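Local coordinates for conserved protein (Methanothermobacter thermautotrophicus, PDB 1T57), which is of unknown function but binds flavin mononucleotide and magnesium, and belongs to the family of the pyruvate kinase alpha/beta domain, at residues R53-A65 / M71-A83. Sequence-based numbering, arbitrary orientation.
Sequences RNFVVASVSGETA and MVEGNIVSVTHHA. With FMN (flavin mononucleotide), chain E.
Val-60 lays its side chain over His-81 in the loops that follow the parallel strands 54-58 and 75-79. Its CB lies near the FMN ribityl carbon C5'. From there the two methyls diverge: CG1 reaches the CG and ND1 side of the imidazole, whereas CG2, anti to its own carbonyl carbon, stands 3.5 Å from the centroid of the His-81 ring, a CH-pi contact only 8° off the normal, and touches C5' as well. The edge of the same ring meets the flavin, with CD2 3.3 Å from FMN C8, while Glu-92 accepts a hydrogen bond from ND1 and so helps to fix the ring's rotation. Beside this pair, Thr-80 OG1 donates to Val-60 O (3.1 Å) on a lone pair in the carbonyl plane.

The strands themselves are joined by a ladder of backbone bonds from Asn-75 N to Arg-53 O through to Ser-59 N to Val-79 O. At the far end, Val-72 CB sits over one face of Phe-55, offset toward the rim. A water bridges Ser-59 O and Ser-78 OG. In the turn after strand 54-58, Val-60 N donates to FMN O5' (3.0 Å), Ser-61 OG to O1P (2.6 Å) and Gly-62 N, at the N-cap position, to O1P (3.3 Å). This is a beta-alpha-beta unit whose turn from strand 54-58 into helix 63-69 holds the FMN phosphate at the helix N-terminus, as in many nucleotide-binding alpha/beta folds.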
ATOM      1  N   ARG A  53     -18.591  23.787  24.707  1.00 62.84           N
ATOM      2  CA  ARG A  53     -19.327  22.914  25.607  1.00 69.01           C
ATOM      3  C   ARG A  53     -19.280  21.442  25.205  1.00 65.90           C
ATOM      4  O   ARG A  53     -20.025  20.623  25.750  1.00 62.23           O
ATOM      5  CB  ARG A  53     -20.783  23.366  25.712  1.00 84.92           C
ATOM      6  CG  ARG A  53     -21.729  22.751  24.685  1.00108.51           C
ATOM      7  CD  ARG A  53     -23.170  23.198  24.942  1.00126.76           C
ATOM      8  NE  ARG A  53     -24.138  22.442  24.150  1.00140.46           N
ATOM      9  CZ  ARG A  53     -25.439  22.717  24.089  1.00145.93           C
ATOM     10  NH1 ARG A  53     -25.944  23.735  24.774  1.00146.55           N
ATOM     11  NH2 ARG A  53     -26.237  21.979  23.327  1.00153.86           N
ATOM     12  N   ASN A  54     -18.402  21.115  24.258  1.00 60.03           N
ATOM     13  CA  ASN A  54     -18.224  19.738  23.788  1.00 53.76           C
ATOM     14  C   ASN A  54     -16.816  19.196  24.129  1.00 50.34           C
ATOM     15  O   ASN A  54     -15.790  19.763  23.729  1.00 42.88           O
ATOM     16  CB  ASN A  54     -18.467  19.677  22.284  1.00 56.14           C
ATOM     17  CG  ASN A  54     -19.945  19.802  21.928  1.00 58.70           C
ATOM     18  OD1 ASN A  54     -20.737  18.859  22.132  1.00 60.12           O
ATOM     19  ND2 ASN A  54     -20.329  20.972  21.399  1.00 54.85           N
ATOM     20  N   PHE A  55     -16.761  18.100  24.884  1.00 50.72           N
ATOM     21  CA  PHE A  55     -15.470  17.537  25.261  1.00 47.24           C
ATOM     22  C   PHE A  55     -15.385  16.052  24.994  1.00 45.08           C
ATOM     23  O   PHE A  55     -16.229  15.298  25.444  1.00 37.85           O
ATOM     24  CB  PHE A  55     -15.190  17.750  26.759  1.00 49.88           C
ATOM     25  CG  PHE A  55     -15.194  19.181  27.206  1.00 54.60           C
ATOM     26  CD1 PHE A  55     -16.385  19.844  27.478  1.00 54.15           C
ATOM     27  CD2 PHE A  55     -13.999  19.870  27.349  1.00 53.84           C
ATOM     28  CE1 PHE A  55     -16.380  21.187  27.902  1.00 53.19           C
ATOM     29  CE2 PHE A  55     -13.986  21.197  27.767  1.00 53.15           C
ATOM     30  CZ  PHE A  55     -15.179  21.858  28.036  1.00 51.01           C
ATOM     31  N   VAL A  56     -14.356  15.628  24.274  1.00 40.13           N
ATOM     32  CA  VAL A  56     -14.191  14.209  24.040  1.00 38.45           C
ATOM     33  C   VAL A  56     -12.919  13.826  24.778  1.00 37.02           C
ATOM     34  O   VAL A  56     -11.878  14.459  24.585  1.00 41.12           O
ATOM     35  CB  VAL A  56     -14.060  13.885  22.560  1.00 40.34           C
ATOM     36  CG1 VAL A  56     -12.899  14.675  21.939  1.00 35.71           C
ATOM     37  CG2 VAL A  56     -13.886  12.381  22.392  1.00 36.36           C
ATOM     38  N   VAL A  57     -12.994  12.804  25.626  1.00 33.14           N
ATOM     39  CA  VAL A  57     -11.831  12.414  26.424  1.00 35.25           C
ATOM     40  C   VAL A  57     -11.540  10.939  26.471  1.00 30.15           C
ATOM     41  O   VAL A  57     -12.428  10.138  26.712  1.00 27.78           O
ATOM     42  CB  VAL A  57     -11.984  12.843  27.894  1.00 32.87           C
ATOM     43  CG1 VAL A  57     -10.671  12.666  28.622  1.00 33.32           C
ATOM     44  CG2 VAL A  57     -12.446  14.257  27.972  1.00 44.71           C
ATOM     45  N   ALA A  58     -10.280  10.597  26.282  1.00 28.19           N
ATOM     46  CA  ALA A  58      -9.851   9.211  26.337  1.00 28.59           C
ATOM     47  C   ALA A  58      -9.666   8.824  27.793  1.00 29.78           C
ATOM     48  O   ALA A  58      -8.794   9.361  28.492  1.00 28.09           O
ATOM     49  CB  ALA A  58      -8.538   9.034  25.599  1.00 21.95           C
ATOM     50  N   SER A  59     -10.493   7.894  28.247  1.00 33.16           N
ATOM     51  CA  SER A  59     -10.414   7.409  29.618  1.00 36.63           C
ATOM     52  C   SER A  59     -10.707   5.922  29.591  1.00 37.71           C
ATOM     53  O   SER A  59     -11.866   5.496  29.500  1.00 36.10           O
ATOM     54  CB  SER A  59     -11.432   8.113  30.521  1.00 37.44           C
ATOM     55  OG  SER A  59     -11.073   7.910  31.878  1.00 48.76           O
ATOM     56  N   VAL A  60      -9.636   5.139  29.660  1.00 37.54           N
ATOM     57  CA  VAL A  60      -9.738   3.694  29.629  1.00 38.74           C
ATOM     58  C   VAL A  60     -10.505   3.187  30.846  1.00 43.58           C
ATOM     59  O   VAL A  60     -11.500   2.475  30.705  1.00 39.58           O
ATOM     60  CB  VAL A  60      -8.337   3.044  29.585  1.00 35.86           C
ATOM     61  CG1 VAL A  60      -8.478   1.522  29.535  1.00 27.02           C
ATOM     62  CG2 VAL A  60      -7.562   3.553  28.360  1.00 29.00           C
ATOM     63  N   SER A  61     -10.039   3.576  32.030  1.00 44.16           N
ATOM     64  CA  SER A  61     -10.663   3.188  33.287  1.00 44.88           C
ATOM     65  C   SER A  61     -11.859   4.074  33.600  1.00 46.38           C
ATOM     66  O   SER A  61     -12.834   3.625  34.203  1.00 48.97           O
ATOM     67  CB  SER A  61      -9.664   3.321  34.420  1.00 48.16           C
ATOM     68  OG  SER A  61      -9.355   4.691  34.618  1.00 50.87           O
ATOM     69  N   GLY A  62     -11.775   5.337  33.191  1.00 51.34           N
ATOM     70  CA  GLY A  62     -12.857   6.277  33.443  1.00 46.34           C
ATOM     71  C   GLY A  62     -12.439   7.322  34.468  1.00 47.47           C
ATOM     72  O   GLY A  62     -13.075   8.368  34.605  1.00 41.34           O
ATOM     73  N   GLU A  63     -11.352   7.063  35.185  1.00 48.39           N
ATOM     74  CA  GLU A  63     -10.923   8.011  36.198  1.00 55.59           C
ATOM     75  C   GLU A  63     -10.878   9.413  35.595  1.00 52.36           C
ATOM     76  O   GLU A  63     -11.674  10.268  35.983  1.00 50.84           O
ATOM     77  CB  GLU A  63      -9.567   7.591  36.785  1.00 58.51           C
ATOM     78  CG  GLU A  63      -9.196   8.275  38.096  1.00 74.32           C
ATOM     79  CD  GLU A  63      -8.381   7.372  39.030  1.00 84.48           C
ATOM     80  OE1 GLU A  63      -7.395   6.748  38.578  1.00 92.15           O
ATOM     81  OE2 GLU A  63      -8.730   7.285  40.229  1.00 90.34           O
ATOM     82  N   THR A  64      -9.992   9.622  34.616  1.00 49.77           N
ATOM     83  CA  THR A  64      -9.836  10.924  33.954  1.00 45.03           C
ATOM     84  C   THR A  64     -11.160  11.558  33.558  1.00 40.86           C
ATOM     85  O   THR A  64     -11.351  12.751  33.709  1.00 43.39           O
ATOM     86  CB  THR A  64      -9.006  10.817  32.689  1.00 48.14           C
ATOM     87  OG1 THR A  64      -7.990   9.825  32.865  1.00 49.95           O
ATOM     88  CG2 THR A  64      -8.370  12.159  32.390  1.00 42.52           C
ATOM     89  N   ALA A  65     -12.069  10.748  33.033  1.00 44.50           N
ATOM     90  CA  ALA A  65     -13.388  11.227  32.649  1.00 40.70           C
ATOM     91  C   ALA A  65     -14.057  11.812  33.895  1.00 50.00           C
ATOM     92  O   ALA A  65     -14.568  12.941  33.856  1.00 46.84           O
ATOM     93  CB  ALA A  65     -14.217  10.073  32.100  1.00 32.76           C
HETATM   94  N   MSE A  71     -15.200  19.741  36.598  1.00 68.92           N
HETATM   95  CA  MSE A  71     -14.661  21.073  36.349  1.00 68.81           C
HETATM   96  C   MSE A  71     -15.222  21.711  35.106  1.00 63.46           C
HETATM   97  O   MSE A  71     -15.056  22.910  34.880  1.00 63.83           O
HETATM   98  CB  MSE A  71     -13.140  21.017  36.217  1.00 73.54           C
HETATM   99  CG  MSE A  71     -12.415  21.032  37.535  1.00 83.01           C
HETATM  100 SE   MSE A  71     -10.882  19.924  37.423  1.00100.55          SE
HETATM  101  CE  MSE A  71      -9.730  21.153  36.509  1.00 94.27           C
ATOM    102  N   VAL A  72     -15.886  20.913  34.288  1.00 58.37           N
ATOM    103  CA  VAL A  72     -16.425  21.435  33.058  1.00 53.32           C
ATOM    104  C   VAL A  72     -17.872  21.001  32.927  1.00 56.26           C
ATOM    105  O   VAL A  72     -18.270  19.975  33.479  1.00 48.23           O
ATOM    106  CB  VAL A  72     -15.591  20.924  31.863  1.00 50.31           C
ATOM    107  CG1 VAL A  72     -14.123  21.319  32.053  1.00 47.39           C
ATOM    108  CG2 VAL A  72     -15.708  19.399  31.754  1.00 48.69           C
ATOM    109  N   GLU A  73     -18.659  21.789  32.205  1.00 56.93           N
ATOM    110  CA  GLU A  73     -20.058  21.469  32.023  1.00 63.63           C
ATOM    111  C   GLU A  73     -20.395  21.436  30.532  1.00 65.47           C
ATOM    112  O   GLU A  73     -19.746  22.115  29.724  1.00 63.55           O
ATOM    113  CB  GLU A  73     -20.922  22.499  32.755  1.00 75.24           C
ATOM    114  CG  GLU A  73     -20.668  22.560  34.264  1.00 93.05           C
ATOM    115  CD  GLU A  73     -21.584  23.542  34.979  1.00103.85           C
ATOM    116  OE1 GLU A  73     -22.804  23.512  34.702  1.00109.19           O
ATOM    117  OE2 GLU A  73     -21.084  24.330  35.817  1.00110.00           O
ATOM    118  N   GLY A  74     -21.402  20.639  30.176  1.00 62.01           N
ATOM    119  CA  GLY A  74     -21.812  20.514  28.787  1.00 60.46           C
ATOM    120  C   GLY A  74     -21.786  19.056  28.368  1.00 61.87           C
ATOM    121  O   GLY A  74     -21.931  18.153  29.201  1.00 63.71           O
ATOM    122  N   ASN A  75     -21.595  18.800  27.082  1.00 59.83           N
ATOM    123  CA  ASN A  75     -21.561  17.419  26.638  1.00 57.00           C
ATOM    124  C   ASN A  75     -20.170  16.827  26.753  1.00 56.46           C
ATOM    125  O   ASN A  75     -19.246  17.240  26.054  1.00 55.51           O
ATOM    126  CB  ASN A  75     -22.025  17.284  25.198  1.00 55.24           C
ATOM    127  CG  ASN A  75     -22.231  15.842  24.809  1.00 52.70           C
ATOM    128  OD1 ASN A  75     -21.859  15.425  23.724  1.00 50.91           O
ATOM    129  ND2 ASN A  75     -22.831  15.071  25.705  1.00 53.12           N
ATOM    130  N   ILE A  76     -20.030  15.847  27.635  1.00 57.02           N
ATOM    131  CA  ILE A  76     -18.758  15.172  27.808  1.00 57.22           C
ATOM    132  C   ILE A  76     -18.903  13.754  27.309  1.00 56.47           C
ATOM    133  O   ILE A  76     -19.846  13.057  27.670  1.00 56.26           O
ATOM    134  CB  ILE A  76     -18.338  15.069  29.258  1.00 55.10           C
ATOM    135  CG1 ILE A  76     -18.106  16.448  29.848  1.00 49.64           C
ATOM    136  CG2 ILE A  76     -17.073  14.234  29.347  1.00 61.15           C
ATOM    137  CD1 ILE A  76     -17.534  16.389  31.243  1.00 45.54           C
ATOM    138  N   VAL A  77     -17.957  13.327  26.485  1.00 51.48           N
ATOM    139  CA  VAL A  77     -17.986  11.983  25.960  1.00 53.17           C
ATOM    140  C   VAL A  77     -16.648  11.364  26.308  1.00 47.39           C
ATOM    141  O   VAL A  77     -15.591  11.913  26.018  1.00 43.62           O
ATOM    142  CB  VAL A  77     -18.265  11.970  24.415  1.00 55.06           C
ATOM    143  CG1 VAL A  77     -17.412  12.993  23.724  1.00 57.89           C
ATOM    144  CG2 VAL A  77     -17.993  10.602  23.839  1.00 56.18           C
ATOM    145  N   SER A  78     -16.728  10.221  26.973  1.00 43.38           N
ATOM    146  CA  SER A  78     -15.573   9.470  27.405  1.00 38.29           C
ATOM    147  C   SER A  78     -15.493   8.222  26.543  1.00 37.46           C
ATOM    148  O   SER A  78     -16.469   7.452  26.451  1.00 28.92           O
ATOM    149  CB  SER A  78     -15.735   9.077  28.879  1.00 43.44           C
ATOM    150  OG  SER A  78     -14.603   8.383  29.390  1.00 46.76           O
ATOM    151  N   VAL A  79     -14.363   8.051  25.861  1.00 30.06           N
ATOM    152  CA  VAL A  79     -14.194   6.849  25.066  1.00 32.30           C
ATOM    153  C   VAL A  79     -13.123   6.010  25.753  1.00 31.10           C
ATOM    154  O   VAL A  79     -12.077   6.510  26.157  1.00 29.31           O
ATOM    155  CB  VAL A  79     -13.790   7.124  23.568  1.00 31.28           C
ATOM    156  CG1 VAL A  79     -14.214   8.517  23.149  1.00 26.52           C
ATOM    157  CG2 VAL A  79     -12.317   6.899  23.345  1.00 27.16           C
ATOM    158  N   THR A  80     -13.415   4.734  25.931  1.00 27.23           N
ATOM    159  CA  THR A  80     -12.465   3.829  26.545  1.00 32.63           C
ATOM    160  C   THR A  80     -11.842   2.991  25.427  1.00 37.06           C
ATOM    161  O   THR A  80     -12.113   3.231  24.238  1.00 31.66           O
ATOM    162  CB  THR A  80     -13.177   2.917  27.561  1.00 33.18           C
ATOM    163  OG1 THR A  80     -12.361   1.783  27.841  1.00 37.90           O
ATOM    164  CG2 THR A  80     -14.516   2.459  27.011  1.00 37.51           C
ATOM    165  N   HIS A  81     -10.997   2.029  25.799  1.00 36.22           N
ATOM    166  CA  HIS A  81     -10.370   1.139  24.822  1.00 33.80           C
ATOM    167  C   HIS A  81     -11.407   0.188  24.235  1.00 33.57           C
ATOM    168  O   HIS A  81     -12.443  -0.061  24.858  1.00 30.77           O
ATOM    169  CB  HIS A  81      -9.280   0.320  25.493  1.00 37.14           C
ATOM    170  CG  HIS A  81      -7.962   1.015  25.557  1.00 40.76           C
ATOM    171  ND1 HIS A  81      -6.903   0.532  26.295  1.00 42.24           N
ATOM    172  CD2 HIS A  81      -7.524   2.151  24.970  1.00 36.94           C
ATOM    173  CE1 HIS A  81      -5.872   1.346  26.163  1.00 42.78           C
ATOM    174  NE2 HIS A  81      -6.221   2.336  25.364  1.00 36.15           N
ATOM    175  N   HIS A  82     -11.136  -0.347  23.046  1.00 33.32           N
ATOM    176  CA  HIS A  82     -12.078  -1.266  22.414  1.00 35.19           C
ATOM    177  C   HIS A  82     -11.937  -2.592  23.129  1.00 34.76           C
ATOM    178  O   HIS A  82     -10.902  -2.856  23.722  1.00 34.62           O
ATOM    179  CB  HIS A  82     -11.771  -1.456  20.926  1.00 32.23           C
ATOM    180  CG  HIS A  82     -10.549  -2.281  20.641  1.00 30.54           C
ATOM    181  ND1 HIS A  82      -9.299  -1.726  20.459  1.00 31.94           N
ATOM    182  CD2 HIS A  82     -10.405  -3.610  20.425  1.00 27.22           C
ATOM    183  CE1 HIS A  82      -8.438  -2.679  20.134  1.00 31.95           C
ATOM    184  NE2 HIS A  82      -9.085  -3.831  20.108  1.00 32.95           N
ATOM    185  N   ALA A  83     -12.979  -3.411  23.081  1.00 34.94           N
ATOM    186  CA  ALA A  83     -12.955  -4.712  23.722  1.00 38.83           C
ATOM    187  C   ALA A  83     -11.932  -5.537  22.971  1.00 36.27           C
ATOM    188  O   ALA A  83     -11.910  -5.534  21.741  1.00 41.34           O
ATOM    189  CB  ALA A  83     -14.327  -5.371  23.631  1.00 35.55           C
TER
HETATM  190  N1  FMN E 200      -2.421   6.245  25.343  1.00 29.18           N
HETATM  191  C2  FMN E 200      -1.188   6.289  24.703  1.00 30.42           C
HETATM  192  O2  FMN E 200      -0.194   6.648  25.304  1.00 32.93           O
HETATM  193  N3  FMN E 200      -1.035   6.095  23.357  1.00 29.29           N
HETATM  194  C4  FMN E 200      -2.092   5.647  22.607  1.00 35.81           C
HETATM  195  O4  FMN E 200      -1.972   5.590  21.376  1.00 35.28           O
HETATM  196  C4A FMN E 200      -3.349   5.622  23.215  1.00 38.36           C
HETATM  197  N5  FMN E 200      -4.450   5.231  22.487  1.00 30.65           N
HETATM  198  C5A FMN E 200      -5.698   5.482  23.007  1.00 37.12           C
HETATM  199  C6  FMN E 200      -6.792   5.099  22.251  1.00 39.49           C
HETATM  200  C7  FMN E 200      -8.060   5.198  22.752  1.00 39.68           C
HETATM  201  C7M FMN E 200      -9.164   4.692  21.882  1.00 41.69           C
HETATM  202  C8  FMN E 200      -8.220   5.218  24.133  1.00 40.92           C
HETATM  203  C8M FMN E 200      -9.606   5.196  24.753  1.00 39.76           C
HETATM  204  C9  FMN E 200      -7.125   5.569  24.919  1.00 34.52           C
HETATM  205  C9A FMN E 200      -5.866   5.804  24.358  1.00 39.79           C
HETATM  206  N10 FMN E 200      -4.732   5.921  25.175  1.00 39.75           N
HETATM  207  C10 FMN E 200      -3.505   5.994  24.563  1.00 36.60           C
HETATM  208  C1' FMN E 200      -4.817   6.230  26.654  1.00 42.77           C
HETATM  209  C2' FMN E 200      -5.229   7.665  26.835  1.00 45.52           C
HETATM  210  O2' FMN E 200      -4.342   8.487  26.067  1.00 40.98           O
HETATM  211  C3' FMN E 200      -5.114   8.084  28.283  1.00 47.55           C
HETATM  212  O3' FMN E 200      -3.825   7.854  28.765  1.00 44.36           O
HETATM  213  C4' FMN E 200      -6.221   7.740  29.294  1.00 52.73           C
HETATM  214  O4' FMN E 200      -5.886   8.509  30.424  1.00 58.81           O
HETATM  215  C5' FMN E 200      -6.394   6.405  29.985  1.00 54.35           C
HETATM  216  O5' FMN E 200      -7.368   6.708  30.958  1.00 54.72           O
HETATM  217  P   FMN E 200      -7.342   6.432  32.543  1.00 51.20           P
HETATM  218  O1P FMN E 200      -8.740   6.618  33.022  1.00 53.46           O
HETATM  219  O2P FMN E 200      -6.400   7.384  33.307  1.00 49.82           O
HETATM  220  O3P FMN E 200      -6.901   4.973  32.719  1.00 54.41           O
HETATM  221  O   HOH W   1     -14.679   5.718  28.985  1.00 48.91           O